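RNA silencing suppressor p19 (Tomato bushy stunt virus, PDB 4J39) binds short interfering RNA duplexes as a homodimer and probably acts as a molecular caliper that selects them by length, so suppressing RNA silencing in the host. Local coordinates at residues S6-P11 with G66-D71; F37-G42 with R50-D55; C88-R93 with R117-L122. One frame throughout, in Å; residues are numbered along the deposited sequence.

Contact 1: S6-P11 with G66-D71; sequences SPFKLP and GSWTGD. With SO4 (sulfate ion), chain C; SO4 (sulfate ion), chain E.
Lys9 N donates to Ser67 O at 2.7 Å. The bond is nearly straight at hydrogen, but the N approaches from above the plane of the Ser67 carbonyl, tilted by 36°. The same oxygen receives a CA-H contact, Phe8 CA to Ser67 O at 3.2 Å, and also lies at the edge of the Phe8 ring. Next to this polar point, Phe8 CE2 meets Trp68 CD1 at 3.8 Å. The two rings cross obliquely, their planes at 76°. On the other flank Leu10 CD1 rests on Ser67 CB at 4.0 Å.

The exposed Lys9 side chain crosses that of Thr69 at about a right angle. Its CD packs on Thr69 CG2 at 3.9 Å. A bend at chi3 (63°) turns the ammonium to two waters, one shared with Thr69 OG1 and the other with Gly66 O.

Neither segment is regular here, apart from the start of helix 70-78. The contact thus joins the N-terminal arm of the p19 core domain to the loop between helices 58-65 and 70-78. Thr69 is the N-cap of the second helix. Its side chain caps a backbone N just past Asp71, and Ser72 OG bonds back to Thr69 N, as in a capping box. Gly70 N, at the helix start, gives a hydrogen bond to sulfate O3 (chain E) at 2.6 Å, where the helix end would favour an anion.

Further out, Ser6 OG accepts from Phe8 N at 3.1 Å, forming an ST turn. It donates to sulfate O1 (chain C) at 2.7 Å. Pro7 O takes a bond from Ser72 OG. Ser67 OG has both Glu39 OE1 and Val64 O within hydrogen-bonding reach, and the Trp68 ring meets Trp41 edge-to-face.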
loop_
_atom_site.group_PDB
_atom_site.type_symbol
_atom_site.label_atom_id
_atom_site.label_comp_id
_atom_site.label_asym_id
_atom_site.label_seq_id
_atom_site.Cartn_x
_atom_site.Cartn_y
_atom_site.Cartn_z
ATOM N N SER A 6 -6.811 4.321 -21.515
ATOM C CA SER A 6 -6.003 3.838 -20.404
ATOM C C SER A 6 -5.649 4.968 -19.448
ATOM O O SER A 6 -5.370 6.042 -19.921
ATOM C CB SER A 6 -4.677 3.392 -21.008
ATOM O OG SER A 6 -3.877 2.747 -20.034
ATOM N N PRO A 7 -5.431 4.679 -18.146
ATOM C CA PRO A 7 -4.796 5.684 -17.255
ATOM C C PRO A 7 -3.318 5.876 -17.486
ATOM O O PRO A 7 -2.715 6.859 -16.934
ATOM C CB PRO A 7 -5.099 5.121 -15.862
ATOM C CG PRO A 7 -5.080 3.748 -16.083
ATOM C CD PRO A 7 -5.655 3.425 -17.393
ATOM N N PHE A 8 -2.706 4.994 -18.273
ATOM C CA PHE A 8 -1.260 4.991 -18.501
ATOM C C PHE A 8 -0.851 5.883 -19.678
ATOM O O PHE A 8 -1.575 5.976 -20.715
ATOM C CB PHE A 8 -0.698 3.590 -18.607
ATOM C CG PHE A 8 -0.866 2.798 -17.375
ATOM C CD1 PHE A 8 -1.792 1.756 -17.334
ATOM C CD2 PHE A 8 -0.130 3.005 -16.232
ATOM C CE1 PHE A 8 -1.968 1.026 -16.232
ATOM C CE2 PHE A 8 -0.344 2.364 -15.105
ATOM C CZ PHE A 8 -1.241 1.258 -15.084
ATOM N N LYS A 9 0.290 6.544 -19.548
ATOM C CA LYS A 9 0.889 7.436 -20.541
ATOM C C LYS A 9 2.119 6.887 -21.288
ATOM O O LYS A 9 2.694 7.469 -22.202
ATOM C CB LYS A 9 1.259 8.740 -19.836
ATOM C CG LYS A 9 0.188 9.381 -18.993
ATOM C CD LYS A 9 0.590 10.722 -18.449
ATOM C CE LYS A 9 0.883 11.850 -19.491
ATOM N NZ LYS A 9 1.396 13.071 -18.762
ATOM N N LEU A 10 2.538 5.668 -20.943
ATOM C CA LEU A 10 3.618 5.018 -21.583
ATOM C C LEU A 10 3.144 3.584 -21.935
ATOM O O LEU A 10 2.335 3.019 -21.237
ATOM C CB LEU A 10 4.777 4.873 -20.590
ATOM C CG LEU A 10 5.553 6.086 -20.077
ATOM C CD1 LEU A 10 6.615 5.661 -19.104
ATOM C CD2 LEU A 10 6.104 6.985 -21.254
ATOM N N PRO A 11 3.687 3.040 -23.026
ATOM C CA PRO A 11 3.262 1.690 -23.446
ATOM C C PRO A 11 3.712 0.564 -22.540
ATOM O O PRO A 11 4.695 0.781 -21.796
ATOM C CB PRO A 11 4.002 1.475 -24.740
ATOM C CG PRO A 11 4.752 2.656 -24.991
ATOM C CD PRO A 11 4.601 3.658 -23.978
ATOM N N GLY A 66 6.616 8.893 -14.671
ATOM C CA GLY A 66 5.771 9.597 -15.691
ATOM C C GLY A 66 4.704 8.674 -16.260
ATOM O O GLY A 66 3.966 9.079 -17.139
ATOM N N SER A 67 4.578 7.438 -15.766
ATOM C CA SER A 67 3.662 6.446 -16.500
ATOM C C SER A 67 2.185 6.733 -16.265
ATOM O O SER A 67 1.291 6.268 -17.044
ATOM C CB SER A 67 4.037 5.014 -16.120
ATOM O OG SER A 67 3.645 4.789 -14.849
ATOM N N TRP A 68 1.857 7.502 -15.253
ATOM C CA TRP A 68 0.543 7.994 -14.956
ATOM C C TRP A 68 0.562 9.202 -14.091
ATOM O O TRP A 68 1.504 9.410 -13.340
ATOM C CB TRP A 68 -0.389 6.867 -14.371
ATOM C CG TRP A 68 0.085 6.308 -13.050
ATOM C CD1 TRP A 68 0.874 5.215 -12.876
ATOM C CD2 TRP A 68 -0.153 6.867 -11.786
ATOM N NE1 TRP A 68 1.108 5.039 -11.516
ATOM C CE2 TRP A 68 0.522 6.049 -10.815
ATOM C CE3 TRP A 68 -0.909 7.922 -11.326
ATOM C CZ2 TRP A 68 0.450 6.345 -9.423
ATOM C CZ3 TRP A 68 -0.985 8.215 -10.008
ATOM C CH2 TRP A 68 -0.312 7.419 -9.057
ATOM N N THR A 69 -0.501 10.021 -14.161
ATOM C CA THR A 69 -0.643 11.212 -13.342
ATOM C C THR A 69 -2.029 11.220 -12.718
ATOM O O THR A 69 -2.973 10.424 -13.145
ATOM C CB THR A 69 -0.409 12.458 -14.213
ATOM O OG1 THR A 69 -1.518 12.466 -15.137
ATOM C CG2 THR A 69 0.903 12.509 -14.955
ATOM N N GLY A 70 -2.299 12.083 -11.787
ATOM C CA GLY A 70 -3.646 12.242 -11.210
ATOM C C GLY A 70 -4.658 12.548 -12.350
ATOM O O GLY A 70 -5.800 11.951 -12.380
ATOM N N ASP A 71 -4.220 13.407 -13.258
ATOM C CA ASP A 71 -5.091 13.744 -14.407
ATOM C C ASP A 71 -5.369 12.560 -15.337
ATOM O O ASP A 71 -6.542 12.324 -15.752
ATOM C CB ASP A 71 -4.548 14.891 -15.209
ATOM C CG ASP A 71 -4.645 16.270 -14.469
ATOM O OD1 ASP A 71 -4.054 17.202 -15.064
ATOM O OD2 ASP A 71 -5.307 16.401 -13.424
HETATM S S SO4 C . -4.177 -0.342 -22.017
HETATM O O1 SO4 C . -3.781 0.145 -20.633
HETATM O O2 SO4 C . -5.628 -0.047 -22.203
HETATM O O3 SO4 C . -3.951 -1.735 -22.096
HETATM O O4 SO4 C . -3.388 0.385 -22.920
HETATM S S SO4 E . 0.087 12.804 -9.124
HETATM O O1 SO4 E . 0.738 14.023 -8.623
HETATM O O2 SO4 E . -1.016 12.469 -8.144
HETATM O O3 SO4 E . -0.225 13.111 -10.533
HETATM O O4 SO4 E . 0.998 11.678 -9.267
HETATM O O HOH W 1 -1.105 14.077 -17.532
HETATM O O HOH W 2 3.812 11.790 -17.274
#

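Contact 2: F37-G42 with R50-D55; sequences FKESWG and RYLRYD. With SO4 (sulfate ion), chain C; nucleotides of chain B.
Phe37 and Leu52 face each other across a beta hairpin. They form an antiparallel hydrogen-bonded pair, with Leu52 N to Phe37 O at 3.0 Å and Phe37 N to Leu52 O also at 3.0 Å. Lys38 and Tyr51 follow as a non-hydrogen-bonded pair, then Glu39 and Arg50 as another hydrogen-bonded one.

One face carries Phe37, Glu39, Arg50 and Leu52, and is tight except at its rim. Phe37 CZ touches Leu52 CD1 at 3.9 Å, the two side chains lying side by side. Tyr54 CB comes in at the edge of the Phe37 ring. Glu39 OE1 presses on Leu52 CD1 at 3.2 Å. OE2 forms a salt bridge with Lys119 and accepts from Tyr90 OH. At the rim the Arg50 guanidinium leads off: NE donates to Leu10 O, NH1 to sulfate O1 (chain C) at 2.9 Å and NH2 to its O4.

The opposite face, with partly exposed Lys38, turns to RNA. Lys38 CG meets the edge of the Tyr51 ring at CD2, 3.4 Å away, while Phe37 O lies over one face of that ring. The Tyr51 hydroxyl donates to OP1 of C1 of chain B at 2.7 Å. Glu39 thus probably has its charge balanced by Lys119 in the buried part, while Tyr51 receives the RNA 5' phosphate.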
loop_
_atom_site.group_PDB
_atom_site.type_symbol
_atom_site.label_atom_id
_atom_site.label_comp_id
_atom_site.label_asym_id
_atom_site.label_seq_id
_atom_site.Cartn_x
_atom_site.Cartn_y
_atom_site.Cartn_z
ATOM N N PHE A 37 9.222 -3.503 -13.044
ATOM C CA PHE A 37 8.231 -3.620 -11.984
ATOM C C PHE A 37 6.858 -3.731 -12.706
ATOM O O PHE A 37 6.768 -3.359 -13.900
ATOM C CB PHE A 37 8.282 -2.452 -11.012
ATOM C CG PHE A 37 7.845 -1.140 -11.608
ATOM C CD1 PHE A 37 6.533 -0.707 -11.506
ATOM C CD2 PHE A 37 8.800 -0.270 -12.256
ATOM C CE1 PHE A 37 6.083 0.505 -12.001
ATOM C CE2 PHE A 37 8.351 0.905 -12.769
ATOM C CZ PHE A 37 6.983 1.300 -12.645
ATOM N N LYS A 38 5.878 -4.239 -11.977
ATOM C CA LYS A 38 4.538 -4.225 -12.498
ATOM C C LYS A 38 3.643 -3.291 -11.722
ATOM O O LYS A 38 3.669 -3.228 -10.467
ATOM C CB LYS A 38 3.996 -5.676 -12.423
ATOM C CG LYS A 38 4.549 -6.836 -13.257
ATOM C CD LYS A 38 3.880 -8.222 -12.963
ATOM C CE LYS A 38 4.588 -9.034 -11.911
ATOM N NZ LYS A 38 5.904 -9.516 -12.430
ATOM N N GLU A 39 2.635 -2.625 -12.393
ATOM C CA GLU A 39 1.746 -1.809 -11.693
ATOM C C GLU A 39 0.402 -1.951 -12.434
ATOM O O GLU A 39 0.430 -2.406 -13.596
ATOM C CB GLU A 39 2.130 -0.262 -11.688
ATOM C CG GLU A 39 2.329 0.403 -13.078
ATOM C CD GLU A 39 2.793 1.876 -13.073
ATOM O OE1 GLU A 39 3.129 2.272 -14.185
ATOM O OE2 GLU A 39 2.762 2.467 -11.976
ATOM N N SER A 40 -0.627 -1.627 -11.743
ATOM C CA SER A 40 -2.003 -1.694 -12.274
ATOM C C SER A 40 -2.967 -0.727 -11.648
ATOM O O SER A 40 -2.827 -0.301 -10.505
ATOM C CB SER A 40 -2.473 -3.154 -12.130
ATOM O OG SER A 40 -2.691 -3.413 -10.805
ATOM N N TRP A 41 -3.981 -0.296 -12.421
ATOM C CA TRP A 41 -5.045 0.505 -11.977
ATOM C C TRP A 41 -6.383 -0.188 -12.350
ATOM O O TRP A 41 -6.506 -0.654 -13.486
ATOM C CB TRP A 41 -5.091 1.819 -12.618
ATOM C CG TRP A 41 -4.247 2.990 -11.965
ATOM C CD1 TRP A 41 -3.065 3.471 -12.382
ATOM C CD2 TRP A 41 -4.620 3.712 -10.824
ATOM N NE1 TRP A 41 -2.687 4.471 -11.568
ATOM C CE2 TRP A 41 -3.584 4.631 -10.560
ATOM C CE3 TRP A 41 -5.678 3.645 -9.950
ATOM C CZ2 TRP A 41 -3.661 5.454 -9.512
ATOM C CZ3 TRP A 41 -5.717 4.457 -8.848
ATOM C CH2 TRP A 41 -4.686 5.388 -8.672
ATOM N N GLY A 42 -7.211 -0.326 -11.340
ATOM C CA GLY A 42 -8.536 -0.956 -11.435
ATOM C C GLY A 42 -9.603 0.037 -11.060
ATOM O O GLY A 42 -9.526 0.724 -10.027
ATOM N N ARG A 50 0.641 -2.476 -16.428
ATOM C CA ARG A 50 1.882 -2.193 -17.098
ATOM C C ARG A 50 3.051 -2.960 -16.451
ATOM O O ARG A 50 3.107 -3.040 -15.190
ATOM C CB ARG A 50 2.289 -0.679 -17.147
ATOM C CG ARG A 50 1.476 0.246 -17.976
ATOM C CD ARG A 50 1.738 -0.052 -19.433
ATOM N NE ARG A 50 0.942 0.821 -20.314
ATOM C CZ ARG A 50 -0.298 0.558 -20.713
ATOM N NH1 ARG A 50 -0.978 -0.495 -20.266
ATOM N NH2 ARG A 50 -0.867 1.393 -21.540
ATOM N N TYR A 51 3.921 -3.513 -17.260
ATOM C CA TYR A 51 5.271 -3.883 -16.820
ATOM C C TYR A 51 6.184 -2.830 -17.418
ATOM O O TYR A 51 6.159 -2.622 -18.625
ATOM C CB TYR A 51 5.650 -5.238 -17.321
ATOM C CG TYR A 51 6.925 -5.760 -16.712
ATOM C CD1 TYR A 51 8.168 -5.383 -17.194
ATOM C CD2 TYR A 51 6.858 -6.629 -15.682
ATOM C CE1 TYR A 51 9.342 -5.927 -16.590
ATOM C CE2 TYR A 51 7.976 -7.131 -15.054
ATOM C CZ TYR A 51 9.231 -6.731 -15.498
ATOM O OH TYR A 51 10.338 -7.302 -14.927
ATOM N N LEU A 52 7.029 -2.173 -16.589
ATOM C CA LEU A 52 7.869 -1.048 -17.055
ATOM C C LEU A 52 9.329 -1.375 -16.596
ATOM O O LEU A 52 9.518 -1.793 -15.442
ATOM C CB LEU A 52 7.422 0.230 -16.472
ATOM C CG LEU A 52 6.080 0.806 -17.051
ATOM C CD1 LEU A 52 5.616 1.978 -16.191
ATOM C CD2 LEU A 52 6.155 1.007 -18.543
ATOM N N ARG A 53 10.269 -1.096 -17.501
ATOM C CA ARG A 53 11.726 -1.356 -17.236
ATOM C C ARG A 53 12.170 -0.349 -16.274
ATOM O O ARG A 53 11.870 0.843 -16.390
ATOM C CB ARG A 53 12.548 -1.336 -18.533
ATOM C CG ARG A 53 11.961 -2.218 -19.614
ATOM C CD ARG A 53 11.813 -3.625 -19.042
ATOM N NE ARG A 53 11.133 -4.535 -20.014
ATOM C CZ ARG A 53 11.766 -5.245 -20.902
ATOM N NH1 ARG A 53 11.132 -6.015 -21.773
ATOM N NH2 ARG A 53 13.138 -5.312 -20.831
ATOM N N TYR A 54 13.060 -0.767 -15.376
ATOM C CA TYR A 54 13.440 0.085 -14.302
ATOM C C TYR A 54 14.807 -0.383 -13.823
ATOM O O TYR A 54 14.971 -1.543 -13.482
ATOM C CB TYR A 54 12.469 0.186 -13.122
ATOM C CG TYR A 54 12.997 1.029 -11.958
ATOM C CD1 TYR A 54 13.273 2.404 -12.099
ATOM C CD2 TYR A 54 13.161 0.446 -10.676
ATOM C CE1 TYR A 54 13.742 3.126 -11.058
ATOM C CE2 TYR A 54 13.590 1.198 -9.604
ATOM C CZ TYR A 54 13.934 2.535 -9.805
ATOM O OH TYR A 54 14.406 3.215 -8.671
ATOM N N ASP A 55 15.780 0.520 -13.791
ATOM C CA ASP A 55 17.184 0.063 -13.535
ATOM C C ASP A 55 17.802 0.760 -12.332
ATOM O O ASP A 55 19.055 0.703 -12.157
ATOM C CB ASP A 55 18.100 0.248 -14.751
ATOM C CG ASP A 55 18.391 1.729 -15.061
ATOM O OD1 ASP A 55 17.981 2.676 -14.317
ATOM O OD2 ASP A 55 19.154 1.924 -16.067
HETATM S S SO4 C . -4.177 -0.342 -22.017
HETATM O O1 SO4 C . -3.781 0.145 -20.633
HETATM O O2 SO4 C . -5.628 -0.047 -22.203
HETATM O O3 SO4 C . -3.951 -1.735 -22.096
HETATM O O4 SO4 C . -3.388 0.385 -22.920
ATOM O OP3 C B 1 8.272 -10.333 -12.436
ATOM P P C B 1 9.505 -10.490 -13.251
ATOM O OP1 C B 1 10.327 -9.265 -13.084
ATOM O OP2 C B 1 10.132 -11.858 -13.011
ATOM O "O5'" C B 1 8.998 -10.378 -14.762
ATOM C "C5'" C B 1 7.857 -11.170 -15.165
ATOM C "C4'" C B 1 7.521 -11.073 -16.648
ATOM O "O4'" C B 1 8.415 -11.872 -17.476
ATOM C "C3'" C B 1 6.155 -11.600 -16.939
ATOM O "O3'" C B 1 5.170 -10.623 -16.611
ATOM C "C2'" C B 1 6.279 -11.958 -18.433
ATOM O "O2'" C B 1 6.297 -10.843 -19.341
ATOM C "C1'" C B 1 7.634 -12.629 -18.401
ATOM N N1 C B 1 7.637 -14.116 -17.948
ATOM C C2 C B 1 7.210 -15.100 -18.823
ATOM O O2 C B 1 6.832 -14.759 -19.932
ATOM N N3 C B 1 7.241 -16.439 -18.441
ATOM C C4 C B 1 7.663 -16.755 -17.208
ATOM N N4 C B 1 7.691 -18.066 -16.857
ATOM C C5 C B 1 8.101 -15.756 -16.285
ATOM C C6 C B 1 8.057 -14.460 -16.702
#

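Contact 3: C88-R93 with R117-L122; sequences CTYSIR and RSKQEL. With SO4 (sulfate ion), chain F; nucleotides of chain D.
Strand 88-93 and helix 117-122 run nearly parallel. Their directions differ by 4° and their axes come within 9.4 Å. This is helix-on-sheet packing in the alpha+beta core of p19: helix 108-124 lies against one face of the four-stranded antiparallel sheet, and RNA lies on the other.

The contact is apolar and small. Ile92 CD1 sits on the aliphatic part of Lys119, 3.6 Å from CG, the two side chains crossing at about a right angle. Ile92 CG2 meets Leu122 CD2 tip to tip at 3.9 Å. Lys119 is extended throughout, CG anti to the backbone N (chi1 -179°). Its aliphatic part therefore passes the end of Tyr90, whose OH lies 3.6 Å from Lys119 CD. Both polar ends go on to Glu39, and Val64 O also accepts from Lys119 NZ. Leu122 packs as well on Met114 of the second subunit.

The side chain of Arg93 leaves the strand away from the helix. Anions surround the edge of its guanidinium: NH1 donates to OP1 of U12 (chain D) and to OP2 of G13 (chain D), while NE bonds sulfate O1 (chain F) and NH2 reaches O2 of that sulfate at 2.7 Å.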
loop_
_atom_site.group_PDB
_atom_site.type_symbol
_atom_site.label_atom_id
_atom_site.label_comp_id
_atom_site.label_asym_id
_atom_site.label_seq_id
_atom_site.Cartn_x
_atom_site.Cartn_y
_atom_site.Cartn_z
ATOM N N CYS A 88 -11.886 1.568 -6.480
ATOM C CA CYS A 88 -10.704 1.905 -7.270
ATOM C C CYS A 88 -9.433 1.473 -6.571
ATOM O O CYS A 88 -9.418 1.521 -5.346
ATOM C CB CYS A 88 -10.523 3.399 -7.424
ATOM S SG CYS A 88 -11.935 4.243 -8.292
ATOM N N THR A 89 -8.501 0.921 -7.333
ATOM C CA THR A 89 -7.314 0.295 -6.768
ATOM C C THR A 89 -6.074 0.481 -7.588
ATOM O O THR A 89 -6.052 0.258 -8.827
ATOM C CB THR A 89 -7.493 -1.252 -6.551
ATOM O OG1 THR A 89 -8.588 -1.518 -5.717
ATOM C CG2 THR A 89 -6.367 -1.844 -5.821
ATOM N N TYR A 90 -4.966 0.896 -6.915
ATOM C CA TYR A 90 -3.682 0.926 -7.584
ATOM C C TYR A 90 -2.797 -0.149 -6.922
ATOM O O TYR A 90 -2.856 -0.285 -5.672
ATOM C CB TYR A 90 -2.998 2.330 -7.395
ATOM C CG TYR A 90 -1.612 2.314 -7.935
ATOM C CD1 TYR A 90 -1.299 2.243 -9.302
ATOM C CD2 TYR A 90 -0.512 2.277 -7.057
ATOM C CE1 TYR A 90 -0.053 2.276 -9.806
ATOM C CE2 TYR A 90 0.791 2.222 -7.509
ATOM C CZ TYR A 90 1.081 2.201 -8.871
ATOM O OH TYR A 90 2.317 2.198 -9.391
ATOM N N SER A 91 -2.092 -0.930 -7.681
ATOM C CA SER A 91 -1.108 -1.881 -7.161
ATOM C C SER A 91 0.197 -1.760 -7.829
ATOM O O SER A 91 0.282 -1.509 -9.022
ATOM C CB SER A 91 -1.624 -3.239 -7.423
ATOM O OG SER A 91 -1.217 -4.141 -6.385
ATOM N N ILE A 92 1.289 -1.983 -7.095
ATOM C CA ILE A 92 2.583 -2.029 -7.650
ATOM C C ILE A 92 3.393 -3.193 -6.939
ATOM O O ILE A 92 3.190 -3.402 -5.712
ATOM C CB ILE A 92 3.383 -0.708 -7.487
ATOM C CG1 ILE A 92 4.714 -0.828 -8.199
ATOM C CG2 ILE A 92 3.315 -0.166 -6.037
ATOM C CD1 ILE A 92 5.429 0.612 -8.259
ATOM N N ARG A 93 4.158 -3.949 -7.700
ATOM C CA ARG A 93 4.993 -4.973 -7.184
ATOM C C ARG A 93 6.435 -4.827 -7.711
ATOM O O ARG A 93 6.676 -4.656 -8.943
ATOM C CB ARG A 93 4.423 -6.337 -7.539
ATOM C CG ARG A 93 5.380 -7.431 -7.156
ATOM C CD ARG A 93 4.729 -8.651 -6.802
ATOM N NE ARG A 93 5.683 -9.692 -6.378
ATOM C CZ ARG A 93 5.313 -10.881 -5.929
ATOM N NH1 ARG A 93 4.019 -11.165 -5.834
ATOM N NH2 ARG A 93 6.211 -11.799 -5.616
ATOM N N ARG A 117 3.177 8.330 -4.022
ATOM C CA ARG A 117 4.115 8.353 -2.864
ATOM C C ARG A 117 4.579 6.878 -2.645
ATOM O O ARG A 117 5.787 6.572 -2.531
ATOM C CB ARG A 117 3.439 8.920 -1.602
ATOM C CG ARG A 117 3.085 10.399 -1.603
ATOM C CD ARG A 117 2.554 10.925 -0.214
ATOM N NE ARG A 117 2.162 12.349 -0.135
ATOM C CZ ARG A 117 1.730 13.114 -1.185
ATOM N NH1 ARG A 117 1.598 12.670 -2.474
ATOM N NH2 ARG A 117 1.367 14.359 -0.944
ATOM N N SER A 118 3.619 5.942 -2.751
ATOM C CA SER A 118 3.972 4.499 -2.572
ATOM C C SER A 118 4.931 3.988 -3.612
ATOM O O SER A 118 5.900 3.267 -3.351
ATOM C CB SER A 118 2.679 3.666 -2.687
ATOM O OG SER A 118 1.786 3.862 -1.592
ATOM N N LYS A 119 4.609 4.351 -4.842
ATOM C CA LYS A 119 5.413 3.971 -5.978
ATOM C C LYS A 119 6.869 4.519 -5.764
ATOM O O LYS A 119 7.791 3.814 -5.961
ATOM C CB LYS A 119 4.852 4.560 -7.314
ATOM C CG LYS A 119 5.616 4.200 -8.515
ATOM C CD LYS A 119 4.866 4.776 -9.776
ATOM C CE LYS A 119 5.429 4.396 -11.091
ATOM N NZ LYS A 119 4.462 4.799 -12.228
ATOM N N GLN A 120 6.957 5.786 -5.566
ATOM C CA GLN A 120 8.301 6.408 -5.332
ATOM C C GLN A 120 9.119 5.669 -4.198
ATOM O O GLN A 120 10.244 5.245 -4.453
ATOM C CB GLN A 120 8.086 7.866 -4.884
ATOM C CG GLN A 120 7.505 8.852 -5.967
ATOM C CD GLN A 120 6.840 10.170 -5.444
ATOM O OE1 GLN A 120 6.386 10.962 -6.242
ATOM N NE2 GLN A 120 6.813 10.399 -4.128
ATOM N N GLU A 121 8.483 5.367 -3.083
ATOM C CA GLU A 121 9.222 4.787 -1.931
ATOM C C GLU A 121 9.615 3.370 -2.216
ATOM O O GLU A 121 10.731 2.936 -1.899
ATOM C CB GLU A 121 8.367 4.923 -0.664
ATOM C CG GLU A 121 7.958 6.462 -0.405
ATOM C CD GLU A 121 8.569 7.257 0.815
ATOM O OE1 GLU A 121 8.475 6.798 1.998
ATOM O OE2 GLU A 121 9.071 8.378 0.532
ATOM N N LEU A 122 8.729 2.611 -2.898
ATOM C CA LEU A 122 9.096 1.246 -3.251
ATOM C C LEU A 122 10.252 1.123 -4.221
ATOM O O LEU A 122 11.178 0.300 -4.083
ATOM C CB LEU A 122 7.827 0.507 -3.836
ATOM C CG LEU A 122 8.033 -0.942 -4.109
ATOM C CD1 LEU A 122 8.612 -1.812 -2.899
ATOM C CD2 LEU A 122 6.691 -1.632 -4.656
HETATM S S SO4 F . 9.037 -10.918 -7.286
HETATM O O1 SO4 F . 8.587 -9.453 -7.179
HETATM O O2 SO4 F . 8.902 -11.786 -6.100
HETATM O O3 SO4 F . 8.321 -11.677 -8.335
HETATM O O4 SO4 F . 10.475 -10.873 -7.540
ATOM P P G D 13 3.764 -13.463 -3.162
ATOM O OP1 G D 13 5.231 -13.139 -3.050
ATOM O OP2 G D 13 3.146 -13.711 -4.479
ATOM O "O5'" G D 13 3.503 -14.749 -2.241
ATOM C "C5'" G D 13 4.026 -14.794 -0.934
ATOM C "C4'" G D 13 3.545 -16.031 -0.212
ATOM O "O4'" G D 13 2.138 -15.889 -0.012
ATOM C "C3'" G D 13 3.649 -17.380 -0.954
ATOM O "O3'" G D 13 4.986 -17.878 -0.821
ATOM C "C2'" G D 13 2.642 -18.215 -0.198
ATOM O "O2'" G D 13 3.063 -18.580 1.081
ATOM C "C1'" G D 13 1.536 -17.182 -0.086
ATOM N N9 G D 13 0.589 -17.155 -1.176
ATOM C C8 G D 13 0.517 -16.303 -2.227
ATOM N N7 G D 13 -0.506 -16.528 -3.038
ATOM C C5 G D 13 -1.087 -17.669 -2.496
ATOM C C6 G D 13 -2.214 -18.478 -2.945
ATOM O O6 G D 13 -2.955 -18.300 -3.908
ATOM N N1 G D 13 -2.492 -19.604 -2.109
ATOM C C2 G D 13 -1.757 -19.954 -1.011
ATOM N N2 G D 13 -2.149 -21.088 -0.360
ATOM N N3 G D 13 -0.684 -19.237 -0.581
ATOM C C4 G D 13 -0.431 -18.076 -1.364
ATOM P P U D 12 0.395 -9.751 -5.868
ATOM O OP1 U D 12 1.700 -9.207 -6.367
ATOM O OP2 U D 12 -0.235 -10.570 -6.852
ATOM O "O5'" U D 12 0.557 -10.512 -4.487
ATOM C "C5'" U D 12 1.211 -9.856 -3.364
ATOM C "C4'" U D 12 1.207 -10.711 -2.125
ATOM O "O4'" U D 12 -0.181 -10.921 -1.763
ATOM C "C3'" U D 12 1.681 -12.154 -2.315
ATOM O "O3'" U D 12 3.066 -12.318 -2.303
ATOM C "C2'" U D 12 1.095 -12.791 -1.071
ATOM O "O2'" U D 12 1.689 -12.377 0.148
ATOM C "C1'" U D 12 -0.290 -12.200 -1.169
ATOM N N1 U D 12 -1.308 -12.901 -1.994
ATOM C C2 U D 12 -1.938 -13.964 -1.411
ATOM O O2 U D 12 -1.612 -14.407 -0.333
ATOM N N3 U D 12 -2.932 -14.545 -2.186
ATOM C C4 U D 12 -3.397 -14.225 -3.439
ATOM O O4 U D 12 -4.353 -14.881 -3.905
ATOM C C5 U D 12 -2.706 -13.076 -4.001
ATOM C C6 U D 12 -1.708 -12.489 -3.266
#

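In the fold
Glu39 of contact 2 is the common centre. Its OE1 lies 2.7 Å from Ser67 OG of contact 1, and its OE2 lies 2.6 Å from Tyr90 OH of contact 3; both are hydrogen bonds. Contacts 1 and 2 also meet where Leu10 O lies 2.8 Å from Arg50 NE, and both touch the sulfate of chain C. Strands 36-43 and 87-94 are neighbours in the sheet, joined by Gly42 N and Thr89 O at 2.8 Å. The centres lie 10 to 13 Å apart. Contacts 2 and 3 each send side chains to the bound RNA, whereas the nearest atom of contact 1 stays about 10 Å from it.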